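Side-chain contacts in hypothetical protein (Pseudomonas aeruginosa, PDB 2H9F), which probably isomerises methylaconitate, as expected of a PrpF-type enzyme of propionate breakdown: residues V73-S78 against H83-L88; V135-A140 against K144-H149; A248-I253 against I279-P284; R286-A291 against L304-S309. All coordinates share one frame; numbering follows the deposited sequence.

In the fold
The four contacts fall into two groups on opposite sides of the chain's centre, consistent with a two-lobed diaminopimelate epimerase-like fold, whose active site in relatives lies between the lobes. Contacts 1 and 2 are hairpins in series, with centres about 9 Å apart; strands 85-92 and 131-139 run side by side, and His83 of contact 1 is hydrogen-bonded to Thr145 of contact 2. Contacts 3 and 4, centres about 13 Å apart, share the pairing of strands 278-283 and 303-309. Between contacts 2 and 4 the nearest atoms are about 23 Å apart. A sulfate, probably from the crystallisation liquor, sits about 5 Å from the side chain of Arg136 in contact 2.

Contact 1 of 4, residues V73-S78 against H83-L88; sequences VILSKS and HDVDYL
Asp86 and Ser76 are a hydrogen-bonded pair near the turn of the antiparallel hairpin 71-77/85-92, and the aspartate reaches on from there to Ser78. Its CB lies 3.7 Å from OG of Ser76. CG stands beside the backbone N (chi1 -67°), which carries the carboxylate closer to the partner chain. OD1 accepts a 2.7 Å hydrogen bond from OG of Ser78, arriving from above the carboxylate plane and 36° out of it. OD2 receives a water at 2.9 Å that also donates to O of Lys77. OG of Ser78 is bonded in addition to N of Gln80, so a small hydroxyl suits this corner: it joins the acid to the turn. A second water bridges OG of Ser76 and O of Asp86.

The face bearing Leu75 and Tyr87 is apolar. CG1 of Val73 meets the edge of the Tyr87 ring near its plane, 3.8 Å from CD1, and Leu75 CD1 lies 4.0 Å from the same Tyr87 CD1. Helix 106-118 covers this side, and the Tyr87 hydroxyl finds Cys105 O. The Asp86 face is apolar where Ile74 and Leu88 meet helix 39-49, but hydrated toward the turn, where donors around Asp86 would probably stabilise its negative charge.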
loop_
_atom_site.group_PDB
_atom_site.type_symbol
_atom_site.label_atom_id
_atom_site.label_comp_id
_atom_site.label_asym_id
_atom_site.label_seq_id
_atom_site.Cartn_x
_atom_site.Cartn_y
_atom_site.Cartn_z
ATOM N N VAL A 73 6.633 11.767 -10.507
ATOM C CA VAL A 73 7.022 12.078 -11.891
ATOM C C VAL A 73 6.776 13.550 -12.178
ATOM O O VAL A 73 5.733 14.088 -11.791
ATOM C CB VAL A 73 6.215 11.217 -12.875
ATOM C CG1 VAL A 73 6.370 11.697 -14.363
ATOM C CG2 VAL A 73 6.598 9.743 -12.733
ATOM N N ILE A 74 7.778 14.199 -12.786
ATOM C CA ILE A 74 7.676 15.560 -13.363
ATOM C C ILE A 74 7.685 15.467 -14.909
ATOM O O ILE A 74 8.554 14.813 -15.491
ATOM C CB ILE A 74 8.846 16.485 -12.933
ATOM C CG1 ILE A 74 8.949 16.562 -11.395
ATOM C CG2 ILE A 74 8.627 17.910 -13.539
ATOM C CD1 ILE A 74 10.238 17.240 -10.889
ATOM N N LEU A 75 6.681 16.071 -15.548
ATOM C CA LEU A 75 6.653 16.298 -17.006
ATOM C C LEU A 75 6.704 17.798 -17.267
ATOM O O LEU A 75 6.178 18.608 -16.477
ATOM C CB LEU A 75 5.386 15.744 -17.646
ATOM C CG LEU A 75 5.489 14.414 -18.375
ATOM C CD1 LEU A 75 5.838 13.343 -17.439
ATOM C CD2 LEU A 75 4.178 14.112 -19.064
ATOM N N SER A 76 7.401 18.156 -18.339
ATOM C CA SER A 76 7.482 19.517 -18.842
ATOM C C SER A 76 7.581 19.447 -20.368
ATOM O O SER A 76 7.928 18.388 -20.938
ATOM C CB SER A 76 8.710 20.229 -18.285
ATOM O OG SER A 76 9.899 19.573 -18.672
ATOM N N LYS A 77 7.254 20.560 -21.018
ATOM C CA LYS A 77 7.489 20.715 -22.433
ATOM C C LYS A 77 8.968 20.524 -22.697
ATOM O O LYS A 77 9.817 21.094 -22.015
ATOM C CB LYS A 77 7.018 22.094 -22.915
ATOM C CG LYS A 77 5.465 22.221 -22.922
ATOM C CD LYS A 77 4.913 23.413 -23.770
ATOM C CE LYS A 77 4.943 23.108 -25.294
ATOM N NZ LYS A 77 3.812 22.248 -25.774
ATOM N N SER A 78 9.282 19.702 -23.683
ATOM C CA SER A 78 10.653 19.375 -23.957
ATOM C C SER A 78 11.422 20.502 -24.610
ATOM O O SER A 78 10.922 21.182 -25.503
ATOM C CB SER A 78 10.700 18.198 -24.888
ATOM O OG SER A 78 12.015 17.750 -25.009
ATOM N N HIS A 83 10.880 16.298 -29.656
ATOM C CA HIS A 83 10.206 15.702 -28.527
ATOM C C HIS A 83 9.122 16.628 -28.015
ATOM O O HIS A 83 9.223 17.831 -28.120
ATOM C CB HIS A 83 11.246 15.401 -27.436
ATOM C CG HIS A 83 12.195 14.294 -27.797
ATOM N ND1 HIS A 83 13.374 14.509 -28.485
ATOM C CD2 HIS A 83 12.121 12.956 -27.582
ATOM C CE1 HIS A 83 13.978 13.344 -28.678
ATOM N NE2 HIS A 83 13.251 12.391 -28.119
ATOM N N ASP A 84 8.072 16.038 -27.477
ATOM C CA ASP A 84 6.973 16.769 -26.869
ATOM C C ASP A 84 7.188 17.079 -25.395
ATOM O O ASP A 84 6.881 18.186 -24.969
ATOM C CB ASP A 84 5.676 15.971 -27.031
ATOM C CG ASP A 84 5.331 15.782 -28.487
ATOM O OD1 ASP A 84 5.184 16.822 -29.181
ATOM O OD2 ASP A 84 5.311 14.621 -28.937
ATOM N N VAL A 85 7.652 16.102 -24.615
ATOM C CA VAL A 85 7.795 16.287 -23.177
ATOM C C VAL A 85 9.101 15.739 -22.663
ATOM O O VAL A 85 9.614 14.759 -23.187
ATOM C CB VAL A 85 6.640 15.616 -22.416
ATOM C CG1 VAL A 85 5.286 16.365 -22.738
ATOM C CG2 VAL A 85 6.579 14.094 -22.717
ATOM N N ASP A 86 9.650 16.387 -21.640
ATOM C CA ASP A 86 10.694 15.789 -20.827
ATOM C C ASP A 86 10.057 15.083 -19.640
ATOM O O ASP A 86 9.175 15.627 -18.982
ATOM C CB ASP A 86 11.676 16.834 -20.320
ATOM C CG ASP A 86 12.492 17.445 -21.410
ATOM O OD1 ASP A 86 12.512 16.881 -22.525
ATOM O OD2 ASP A 86 13.129 18.503 -21.171
ATOM N N TYR A 87 10.547 13.884 -19.355
ATOM C CA TYR A 87 9.984 12.982 -18.378
ATOM C C TYR A 87 11.054 12.621 -17.387
ATOM O O TYR A 87 12.083 12.066 -17.730
ATOM C CB TYR A 87 9.435 11.759 -19.108
ATOM C CG TYR A 87 9.260 10.495 -18.313
ATOM C CD1 TYR A 87 8.667 10.512 -17.080
ATOM C CD2 TYR A 87 9.663 9.270 -18.824
ATOM C CE1 TYR A 87 8.487 9.339 -16.373
ATOM C CE2 TYR A 87 9.509 8.088 -18.110
ATOM C CZ TYR A 87 8.926 8.130 -16.883
ATOM O OH TYR A 87 8.732 6.972 -16.149
ATOM N N LEU A 88 10.812 12.999 -16.143
ATOM C CA LEU A 88 11.733 12.773 -15.044
ATOM C C LEU A 88 11.030 11.936 -13.989
ATOM O O LEU A 88 9.916 12.255 -13.602
ATOM C CB LEU A 88 12.132 14.122 -14.451
ATOM C CG LEU A 88 13.527 14.319 -13.872
ATOM C CD1 LEU A 88 14.625 13.930 -14.834
ATOM C CD2 LEU A 88 13.656 15.791 -13.426
HETATM O O HOH W 1 10.243 17.312 -16.804
HETATM O O HOH W 2 11.948 20.672 -19.607
HETATM O O HOH W 3 5.625 20.148 -26.341
#

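Contact 2 of 4, residues V135-A140 against K144-H149; sequences VRIWQA and KTIIAH
Ile137 and Ala148 fit together as bump and hollow: the isoleucine's CD1 extends over the short methyl of the alanine, 3.9 Å from CB, where a small residue gives the branch a place to lie. Ile137 also faces Ile146, its partner in a hydrogen-bonded pair, CB to CB 4.1 Å, and the backbone N of Ile137 binds O of Ile146 at 2.7 Å. The row continues with Ile146 and Gln139, which lie alongside one another and point the same way; CD1 of the former rests 3.9 Å from CG of the latter, so the glutamine offers its aliphatic part here while its amide turns to Asn141 and Ile142.

On the reverse face the aliphatic stem of Arg136 runs beside Ile147, CG to CD1 4.0 Å, and the guanidinium goes on to a salt bridge with Asp84. Trp138 has CG anti to the backbone N (chi1 -180°), which lays the six-membered part of the indole across the start of the partner strand. N of Lys144 sits 3.8 Å above the ring plane near its rim, and Thr145 OG1 comes in plane at the edge; this hydroxyl is hydrogen-bonded to His83.

The hairpin 131-139/144-153 is flanked by strand 85-92 on one side and strand 175-180 on the other, with helix 106-118 touching Val135 and Ile146.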
loop_
_atom_site.group_PDB
_atom_site.type_symbol
_atom_site.label_atom_id
_atom_site.label_comp_id
_atom_site.label_asym_id
_atom_site.label_seq_id
_atom_site.Cartn_x
_atom_site.Cartn_y
_atom_site.Cartn_z
ATOM N N VAL A 135 2.963 10.559 -28.775
ATOM C CA VAL A 135 3.610 11.396 -27.789
ATOM C C VAL A 135 5.101 11.068 -27.781
ATOM O O VAL A 135 5.480 9.950 -27.502
ATOM C CB VAL A 135 3.011 11.220 -26.381
ATOM C CG1 VAL A 135 3.696 12.163 -25.418
ATOM C CG2 VAL A 135 1.510 11.446 -26.391
ATOM N N ARG A 136 5.940 12.042 -28.093
ATOM C CA ARG A 136 7.382 11.828 -28.143
ATOM C C ARG A 136 8.034 12.239 -26.813
ATOM O O ARG A 136 8.144 13.437 -26.511
ATOM C CB ARG A 136 7.968 12.644 -29.286
ATOM C CG ARG A 136 7.330 12.326 -30.661
ATOM C CD ARG A 136 7.708 13.389 -31.711
ATOM N NE ARG A 136 7.155 14.698 -31.360
ATOM C CZ ARG A 136 7.506 15.853 -31.910
ATOM N NH1 ARG A 136 8.408 15.911 -32.877
ATOM N NH2 ARG A 136 6.938 16.972 -31.497
ATOM N N ILE A 137 8.486 11.240 -26.037
ATOM C CA ILE A 137 8.954 11.439 -24.655
ATOM C C ILE A 137 10.462 11.408 -24.609
ATOM O O ILE A 137 11.081 10.480 -25.125
ATOM C CB ILE A 137 8.420 10.358 -23.717
ATOM C CG1 ILE A 137 6.889 10.330 -23.768
ATOM C CG2 ILE A 137 8.940 10.596 -22.273
ATOM C CD1 ILE A 137 6.227 9.041 -23.219
ATOM N N TRP A 138 11.065 12.454 -24.052
ATOM C CA TRP A 138 12.488 12.435 -23.752
ATOM C C TRP A 138 12.624 11.973 -22.318
ATOM O O TRP A 138 12.234 12.684 -21.421
ATOM C CB TRP A 138 13.055 13.811 -23.885
ATOM C CG TRP A 138 14.496 13.899 -23.612
ATOM C CD1 TRP A 138 15.094 14.608 -22.614
ATOM C CD2 TRP A 138 15.551 13.298 -24.368
ATOM N NE1 TRP A 138 16.451 14.479 -22.694
ATOM C CE2 TRP A 138 16.763 13.686 -23.768
ATOM C CE3 TRP A 138 15.587 12.480 -25.494
ATOM C CZ2 TRP A 138 18.012 13.274 -24.255
ATOM C CZ3 TRP A 138 16.825 12.067 -25.975
ATOM C CH2 TRP A 138 18.021 12.471 -25.356
ATOM N N GLN A 139 13.100 10.745 -22.129
ATOM C CA GLN A 139 13.360 10.191 -20.813
ATOM C C GLN A 139 14.596 10.941 -20.357
ATOM O O GLN A 139 15.704 10.690 -20.807
ATOM C CB GLN A 139 13.569 8.674 -20.887
ATOM C CG GLN A 139 13.078 7.895 -19.702
ATOM C CD GLN A 139 13.701 8.396 -18.413
ATOM O OE1 GLN A 139 14.918 8.573 -18.362
ATOM N NE2 GLN A 139 12.869 8.629 -17.353
ATOM N N ALA A 140 14.355 11.907 -19.469
ATOM C CA ALA A 140 15.380 12.842 -18.992
ATOM C C ALA A 140 16.366 12.190 -18.005
ATOM O O ALA A 140 17.497 12.634 -17.909
ATOM C CB ALA A 140 14.714 14.090 -18.370
ATOM N N LYS A 144 17.052 9.189 -23.443
ATOM C CA LYS A 144 16.562 8.274 -24.474
ATOM C C LYS A 144 15.124 8.627 -24.842
ATOM O O LYS A 144 14.386 9.126 -24.024
ATOM C CB LYS A 144 16.558 6.849 -23.911
ATOM C CG LYS A 144 17.943 6.243 -23.625
ATOM C CD LYS A 144 18.630 5.853 -24.901
ATOM C CE LYS A 144 19.663 4.761 -24.674
ATOM N NZ LYS A 144 20.446 4.566 -25.945
ATOM N N THR A 145 14.727 8.311 -26.062
ATOM C CA THR A 145 13.391 8.568 -26.566
ATOM C C THR A 145 12.487 7.371 -26.352
ATOM O O THR A 145 12.862 6.203 -26.578
ATOM C CB THR A 145 13.467 8.883 -28.057
ATOM O OG1 THR A 145 14.302 10.031 -28.222
ATOM C CG2 THR A 145 12.064 9.139 -28.678
ATOM N N ILE A 146 11.275 7.679 -25.920
ATOM C CA ILE A 146 10.197 6.746 -25.847
ATOM C C ILE A 146 9.040 7.391 -26.633
ATOM O O ILE A 146 8.754 8.576 -26.456
ATOM C CB ILE A 146 9.712 6.502 -24.396
ATOM C CG1 ILE A 146 10.865 6.122 -23.472
ATOM C CG2 ILE A 146 8.601 5.430 -24.360
ATOM C CD1 ILE A 146 10.455 6.096 -21.986
ATOM N N ILE A 147 8.407 6.612 -27.507
ATOM C CA ILE A 147 7.240 7.047 -28.245
ATOM C C ILE A 147 6.100 6.271 -27.645
ATOM O O ILE A 147 6.178 5.054 -27.546
ATOM C CB ILE A 147 7.298 6.684 -29.753
ATOM C CG1 ILE A 147 8.608 7.157 -30.375
ATOM C CG2 ILE A 147 6.086 7.279 -30.474
ATOM C CD1 ILE A 147 8.864 8.607 -30.246
ATOM N N ALA A 148 5.093 6.999 -27.191
ATOM C CA ALA A 148 3.877 6.439 -26.649
ATOM C C ALA A 148 2.738 6.766 -27.620
ATOM O O ALA A 148 2.434 7.933 -27.895
ATOM C CB ALA A 148 3.605 7.008 -25.250
ATOM N N HIS A 149 2.114 5.717 -28.142
ATOM C CA HIS A 149 1.003 5.854 -29.042
ATOM C C HIS A 149 -0.253 5.815 -28.214
ATOM O O HIS A 149 -0.741 4.738 -27.844
ATOM C CB HIS A 149 1.030 4.733 -30.071
ATOM C CG HIS A 149 2.297 4.685 -30.877
ATOM N ND1 HIS A 149 2.420 5.296 -32.100
ATOM C CD2 HIS A 149 3.481 4.073 -30.645
ATOM C CE1 HIS A 149 3.631 5.087 -32.574
ATOM N NE2 HIS A 149 4.300 4.358 -31.706
#

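Contact 3 of 4, residues A248-I253 against I279-P284; sequences ARFERI and IAFVAP
Phe250 and Ile279 bring their CA atoms to 7.5 Å, where helix 244-260 passes strand 278-283 almost crosswise: the axes of the two short segments approach to 9.2 Å and lie 100° apart. This is helix-on-sheet packing in one lobe of what is probably a diaminopimelate epimerase-like fold, and it depends wholly on apolar side chains. One turn of helix supplies Phe250 and Ile253, three residues apart and therefore on the same side; the strand supplies Ile279 and Phe281, two apart and again facing the same way.

Branched and aromatic residues suit such a buried seam because they fill the gap between two backbones too far apart to bond. Ile253 crosses Ile279 at about a right angle, CG2 of the first lying 3.9 Å from CD1 of the second. Phe281 has CG between its backbone N and carbonyl carbon (chi1 50°), which turns the ring to Phe250. The Phe250 and Phe281 rings are nearly parallel, their planes 19° apart, but slid so far that they barely overlap, with centroids 5.4 Å from each other. Tyr231 packs against both rings, and Leu308 of strand 303-309 touches Phe250 and Ile279. The closest atoms of the two rings are CZ of Phe250 and CE1 of Phe281, 3.5 Å apart.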
loop_
_atom_site.group_PDB
_atom_site.type_symbol
_atom_site.label_atom_id
_atom_site.label_comp_id
_atom_site.label_asym_id
_atom_site.label_seq_id
_atom_site.Cartn_x
_atom_site.Cartn_y
_atom_site.Cartn_z
ATOM N N ALA A 248 16.863 -29.401 -12.039
ATOM C CA ALA A 248 18.323 -29.532 -12.016
ATOM C C ALA A 248 18.869 -29.617 -13.445
ATOM O O ALA A 248 19.933 -29.084 -13.758
ATOM C CB ALA A 248 18.746 -30.763 -11.206
ATOM N N ARG A 249 18.136 -30.302 -14.303
ATOM C CA ARG A 249 18.513 -30.441 -15.701
ATOM C C ARG A 249 18.493 -29.097 -16.425
ATOM O O ARG A 249 19.381 -28.794 -17.228
ATOM C CB ARG A 249 17.544 -31.420 -16.382
ATOM C CG ARG A 249 17.980 -31.919 -17.737
ATOM C CD ARG A 249 17.039 -33.019 -18.245
ATOM N NE ARG A 249 17.360 -33.410 -19.625
ATOM C CZ ARG A 249 16.773 -32.927 -20.723
ATOM N NH1 ARG A 249 15.816 -32.013 -20.646
ATOM N NH2 ARG A 249 17.152 -33.363 -21.917
ATOM N N PHE A 250 17.468 -28.296 -16.165
ATOM C CA PHE A 250 17.379 -26.966 -16.778
ATOM C C PHE A 250 18.538 -26.090 -16.326
ATOM O O PHE A 250 19.111 -25.325 -17.117
ATOM C CB PHE A 250 16.049 -26.284 -16.412
ATOM C CG PHE A 250 14.942 -26.602 -17.325
ATOM C CD1 PHE A 250 14.979 -26.198 -18.649
ATOM C CD2 PHE A 250 13.807 -27.280 -16.865
ATOM C CE1 PHE A 250 13.902 -26.507 -19.517
ATOM C CE2 PHE A 250 12.750 -27.577 -17.713
ATOM C CZ PHE A 250 12.794 -27.190 -19.042
ATOM N N GLU A 251 18.884 -26.204 -15.042
ATOM C CA GLU A 251 19.955 -25.404 -14.487
ATOM C C GLU A 251 21.274 -25.767 -15.144
ATOM O O GLU A 251 22.146 -24.910 -15.291
ATOM C CB GLU A 251 20.040 -25.571 -12.972
ATOM C CG GLU A 251 21.247 -24.859 -12.284
ATOM C CD GLU A 251 21.202 -23.327 -12.344
ATOM O OE1 GLU A 251 20.177 -22.784 -12.834
ATOM O OE2 GLU A 251 22.214 -22.673 -11.905
ATOM N N ARG A 252 21.428 -27.025 -15.540
ATOM C CA ARG A 252 22.657 -27.447 -16.206
ATOM C C ARG A 252 22.790 -26.804 -17.575
ATOM O O ARG A 252 23.882 -26.399 -17.997
ATOM C CB ARG A 252 22.730 -28.975 -16.269
ATOM C CG ARG A 252 23.351 -29.517 -14.995
ATOM C CD ARG A 252 22.694 -30.751 -14.503
ATOM N NE ARG A 252 23.252 -31.939 -15.134
ATOM C CZ ARG A 252 24.297 -32.627 -14.683
ATOM N NH1 ARG A 252 24.955 -32.256 -13.576
ATOM N NH2 ARG A 252 24.692 -33.698 -15.366
ATOM N N ILE A 253 21.661 -26.670 -18.243
ATOM C CA ILE A 253 21.623 -26.008 -19.543
ATOM C C ILE A 253 21.910 -24.525 -19.356
ATOM O O ILE A 253 22.730 -23.933 -20.090
ATOM C CB ILE A 253 20.279 -26.198 -20.262
ATOM C CG1 ILE A 253 19.939 -27.696 -20.404
ATOM C CG2 ILE A 253 20.361 -25.589 -21.646
ATOM C CD1 ILE A 253 18.613 -28.003 -20.982
ATOM N N ILE A 279 16.823 -18.836 -18.858
ATOM C CA ILE A 279 16.769 -20.026 -19.685
ATOM C C ILE A 279 15.322 -20.175 -20.111
ATOM O O ILE A 279 14.421 -20.117 -19.285
ATOM C CB ILE A 279 17.271 -21.321 -18.929
ATOM C CG1 ILE A 279 17.041 -22.605 -19.733
ATOM C CG2 ILE A 279 16.620 -21.502 -17.571
ATOM C CD1 ILE A 279 17.890 -22.711 -20.976
ATOM N N ALA A 280 15.096 -20.319 -21.415
ATOM C CA ALA A 280 13.720 -20.456 -21.917
ATOM C C ALA A 280 13.733 -21.410 -23.091
ATOM O O ALA A 280 14.742 -21.568 -23.777
ATOM C CB ALA A 280 13.179 -19.103 -22.356
ATOM N N PHE A 281 12.595 -22.049 -23.320
ATOM C CA PHE A 281 12.460 -22.928 -24.429
ATOM C C PHE A 281 11.263 -22.491 -25.236
ATOM O O PHE A 281 10.266 -22.038 -24.672
ATOM C CB PHE A 281 12.360 -24.415 -24.028
ATOM C CG PHE A 281 11.350 -24.737 -22.952
ATOM C CD1 PHE A 281 11.618 -24.479 -21.621
ATOM C CD2 PHE A 281 10.147 -25.411 -23.267
ATOM C CE1 PHE A 281 10.695 -24.839 -20.620
ATOM C CE2 PHE A 281 9.221 -25.750 -22.278
ATOM C CZ PHE A 281 9.485 -25.476 -20.970
ATOM N N VAL A 282 11.410 -22.658 -26.550
ATOM C CA VAL A 282 10.462 -22.181 -27.553
ATOM C C VAL A 282 9.936 -23.307 -28.437
ATOM O O VAL A 282 10.571 -24.362 -28.601
ATOM C CB VAL A 282 11.126 -21.083 -28.455
ATOM C CG1 VAL A 282 11.636 -19.950 -27.594
ATOM C CG2 VAL A 282 12.229 -21.651 -29.334
ATOM N N ALA A 283 8.785 -23.053 -29.043
ATOM C CA ALA A 283 8.176 -23.997 -29.936
ATOM C C ALA A 283 7.235 -23.275 -30.903
ATOM O O ALA A 283 6.721 -22.192 -30.628
ATOM C CB ALA A 283 7.406 -25.061 -29.158
ATOM N N PRO A 284 7.003 -23.884 -32.057
ATOM C CA PRO A 284 5.945 -23.364 -32.907
ATOM C C PRO A 284 4.624 -23.457 -32.184
ATOM O O PRO A 284 4.497 -24.226 -31.242
ATOM C CB PRO A 284 5.941 -24.284 -34.108
ATOM C CG PRO A 284 7.038 -25.263 -33.910
ATOM C CD PRO A 284 7.682 -25.070 -32.603
#

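Contact 4 of 4, residues R286-A291 against L304-S309; sequences RDYRTA and LVRALS
Arg286 and Leu304 mark the nearest backbone approach, CA to CA 7.5 Å, too wide for strand pairing, so segments 286-291 and 304-309 meet through side chains. Leu304 meets both Arg286 and Tyr288, one with each methyl. Its CD1 touches CB of Arg286 at 3.7 Å, while its other branch, CD2, comes to 3.4 Å from CE1 of Tyr288 as the two side chains slide past each other in opposite directions. A forked leucine suits this place because each methyl has its own neighbour.

Tyr288 also receives Arg306. Its ring is brought toward the strand by a CG placed between the backbone N and the carbonyl carbon (chi1 66°). Over one ring face lies NH2 of Arg306, 3.3 Å from CE2, in an off-centre cation-pi contact: CZ of Arg306 stands 4.8 Å from the centroid of the Tyr288 ring. The guanidinium plane is turned 61° from the ring plane, so the cation presents an edge instead of stacking flat. Backbone oxygens fix its rotation: NH1 donates to O of Val305 at 3.1 Å, NE to O of Glu235 and NH2 to O of Thr234. These carbonyl dipoles would probably help solvate the buried positive charge, and the aromatic face may add to this. The Tyr288 hydroxyl is itself bonded to O of His352.

Strand 303-309 lies between strands 278-283 and 347-352. Tyr288 belongs to the short strand 288-289, which pairs with 295-296, and its ring reaches from that small ribbon to strand 303-309.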
loop_
_atom_site.group_PDB
_atom_site.type_symbol
_atom_site.label_atom_id
_atom_site.label_comp_id
_atom_site.label_asym_id
_atom_site.label_seq_id
_atom_site.Cartn_x
_atom_site.Cartn_y
_atom_site.Cartn_z
ATOM N N ARG A 286 0.837 -24.081 -30.916
ATOM C CA ARG A 286 0.141 -25.284 -30.612
ATOM C C ARG A 286 -0.938 -24.806 -29.686
ATOM O O ARG A 286 -0.696 -23.958 -28.835
ATOM C CB ARG A 286 1.054 -26.193 -29.818
ATOM C CG ARG A 286 1.196 -27.583 -30.341
ATOM C CD ARG A 286 2.622 -28.049 -30.150
ATOM N NE ARG A 286 3.166 -28.552 -31.415
ATOM C CZ ARG A 286 4.441 -28.415 -31.792
ATOM N NH1 ARG A 286 5.315 -27.790 -31.002
ATOM N NH2 ARG A 286 4.839 -28.895 -32.974
ATOM N N ASP A 287 -2.122 -25.357 -29.833
ATOM C CA ASP A 287 -3.160 -25.140 -28.876
ATOM C C ASP A 287 -2.754 -25.671 -27.523
ATOM O O ASP A 287 -2.153 -26.749 -27.417
ATOM C CB ASP A 287 -4.438 -25.929 -29.259
ATOM C CG ASP A 287 -5.017 -25.553 -30.599
ATOM O OD1 ASP A 287 -4.530 -24.639 -31.263
ATOM O OD2 ASP A 287 -6.006 -26.200 -30.993
ATOM N N TYR A 288 -3.149 -24.940 -26.484
ATOM C CA TYR A 288 -2.994 -25.402 -25.097
ATOM C C TYR A 288 -3.991 -24.735 -24.176
ATOM O O TYR A 288 -4.515 -23.677 -24.504
ATOM C CB TYR A 288 -1.587 -25.134 -24.590
ATOM C CG TYR A 288 -1.217 -23.680 -24.444
ATOM C CD1 TYR A 288 -0.946 -22.896 -25.544
ATOM C CD2 TYR A 288 -1.091 -23.097 -23.184
ATOM C CE1 TYR A 288 -0.589 -21.543 -25.392
ATOM C CE2 TYR A 288 -0.721 -21.762 -23.031
ATOM C CZ TYR A 288 -0.473 -20.996 -24.131
ATOM O OH TYR A 288 -0.125 -19.670 -23.971
ATOM N N ARG A 289 -4.241 -25.389 -23.042
ATOM C CA ARG A 289 -5.061 -24.857 -21.962
ATOM C C ARG A 289 -4.164 -24.462 -20.780
ATOM O O ARG A 289 -3.231 -25.172 -20.430
ATOM C CB ARG A 289 -6.077 -25.906 -21.528
ATOM C CG ARG A 289 -7.322 -25.353 -20.889
ATOM C CD ARG A 289 -8.288 -26.463 -20.549
ATOM N NE ARG A 289 -8.943 -27.091 -21.708
ATOM C CZ ARG A 289 -9.937 -26.554 -22.429
ATOM N NH1 ARG A 289 -10.370 -25.323 -22.177
ATOM N NH2 ARG A 289 -10.502 -27.244 -23.430
ATOM N N THR A 290 -4.447 -23.326 -20.167
ATOM C CA THR A 290 -3.819 -22.955 -18.892
ATOM C C THR A 290 -4.317 -23.778 -17.624
ATOM O O THR A 290 -5.342 -24.503 -17.661
ATOM C CB THR A 290 -4.069 -21.477 -18.665
ATOM O OG1 THR A 290 -5.454 -21.357 -18.332
ATOM C CG2 THR A 290 -3.736 -20.651 -19.964
ATOM N N ALA A 291 -3.554 -23.668 -16.516
ATOM C CA ALA A 291 -3.954 -24.159 -15.164
ATOM C C ALA A 291 -5.328 -23.598 -14.777
ATOM O O ALA A 291 -6.204 -24.359 -14.322
ATOM C CB ALA A 291 -2.889 -23.785 -14.085
ATOM N N LEU A 304 5.277 -20.384 -29.004
ATOM C CA LEU A 304 5.163 -20.645 -27.571
ATOM C C LEU A 304 6.516 -20.333 -26.984
ATOM O O LEU A 304 7.508 -20.658 -27.596
ATOM C CB LEU A 304 4.902 -22.110 -27.310
ATOM C CG LEU A 304 3.536 -22.658 -27.802
ATOM C CD1 LEU A 304 3.624 -24.186 -27.973
ATOM C CD2 LEU A 304 2.479 -22.226 -26.813
ATOM N N VAL A 305 6.517 -19.779 -25.788
ATOM C CA VAL A 305 7.744 -19.580 -25.021
ATOM C C VAL A 305 7.453 -19.929 -23.549
ATOM O O VAL A 305 6.383 -19.631 -23.014
ATOM C CB VAL A 305 8.284 -18.169 -25.116
ATOM C CG1 VAL A 305 9.696 -18.082 -24.429
ATOM C CG2 VAL A 305 8.396 -17.709 -26.573
ATOM N N ARG A 306 8.410 -20.619 -22.932
ATOM C CA ARG A 306 8.374 -20.929 -21.509
ATOM C C ARG A 306 9.733 -20.543 -20.930
ATOM O O ARG A 306 10.767 -20.930 -21.476
ATOM C CB ARG A 306 8.128 -22.422 -21.325
ATOM C CG ARG A 306 6.759 -22.975 -21.855
ATOM C CD ARG A 306 5.638 -22.464 -20.993
ATOM N NE ARG A 306 4.314 -22.954 -21.354
ATOM C CZ ARG A 306 3.481 -22.386 -22.225
ATOM N NH1 ARG A 306 3.838 -21.346 -22.959
ATOM N NH2 ARG A 306 2.278 -22.914 -22.397
ATOM N N ALA A 307 9.745 -19.783 -19.835
ATOM C CA ALA A 307 10.997 -19.351 -19.240
ATOM C C ALA A 307 11.057 -19.705 -17.779
ATOM O O ALA A 307 10.056 -19.712 -17.100
ATOM C CB ALA A 307 11.207 -17.837 -19.451
ATOM N N LEU A 308 12.265 -19.974 -17.294
ATOM C CA LEU A 308 12.489 -20.175 -15.872
ATOM C C LEU A 308 13.140 -18.926 -15.317
ATOM O O LEU A 308 13.977 -18.313 -15.974
ATOM C CB LEU A 308 13.406 -21.380 -15.608
ATOM C CG LEU A 308 12.791 -22.760 -15.822
ATOM C CD1 LEU A 308 12.920 -23.156 -17.258
ATOM C CD2 LEU A 308 13.436 -23.838 -14.940
ATOM N N SER A 309 12.740 -18.539 -14.110
ATOM C CA SER A 309 13.495 -17.526 -13.364
ATOM C C SER A 309 13.782 -18.061 -11.947
ATOM O O SER A 309 12.928 -18.682 -11.316
ATOM C CB SER A 309 12.738 -16.201 -13.282
ATOM O OG SER A 309 13.562 -15.197 -12.680
#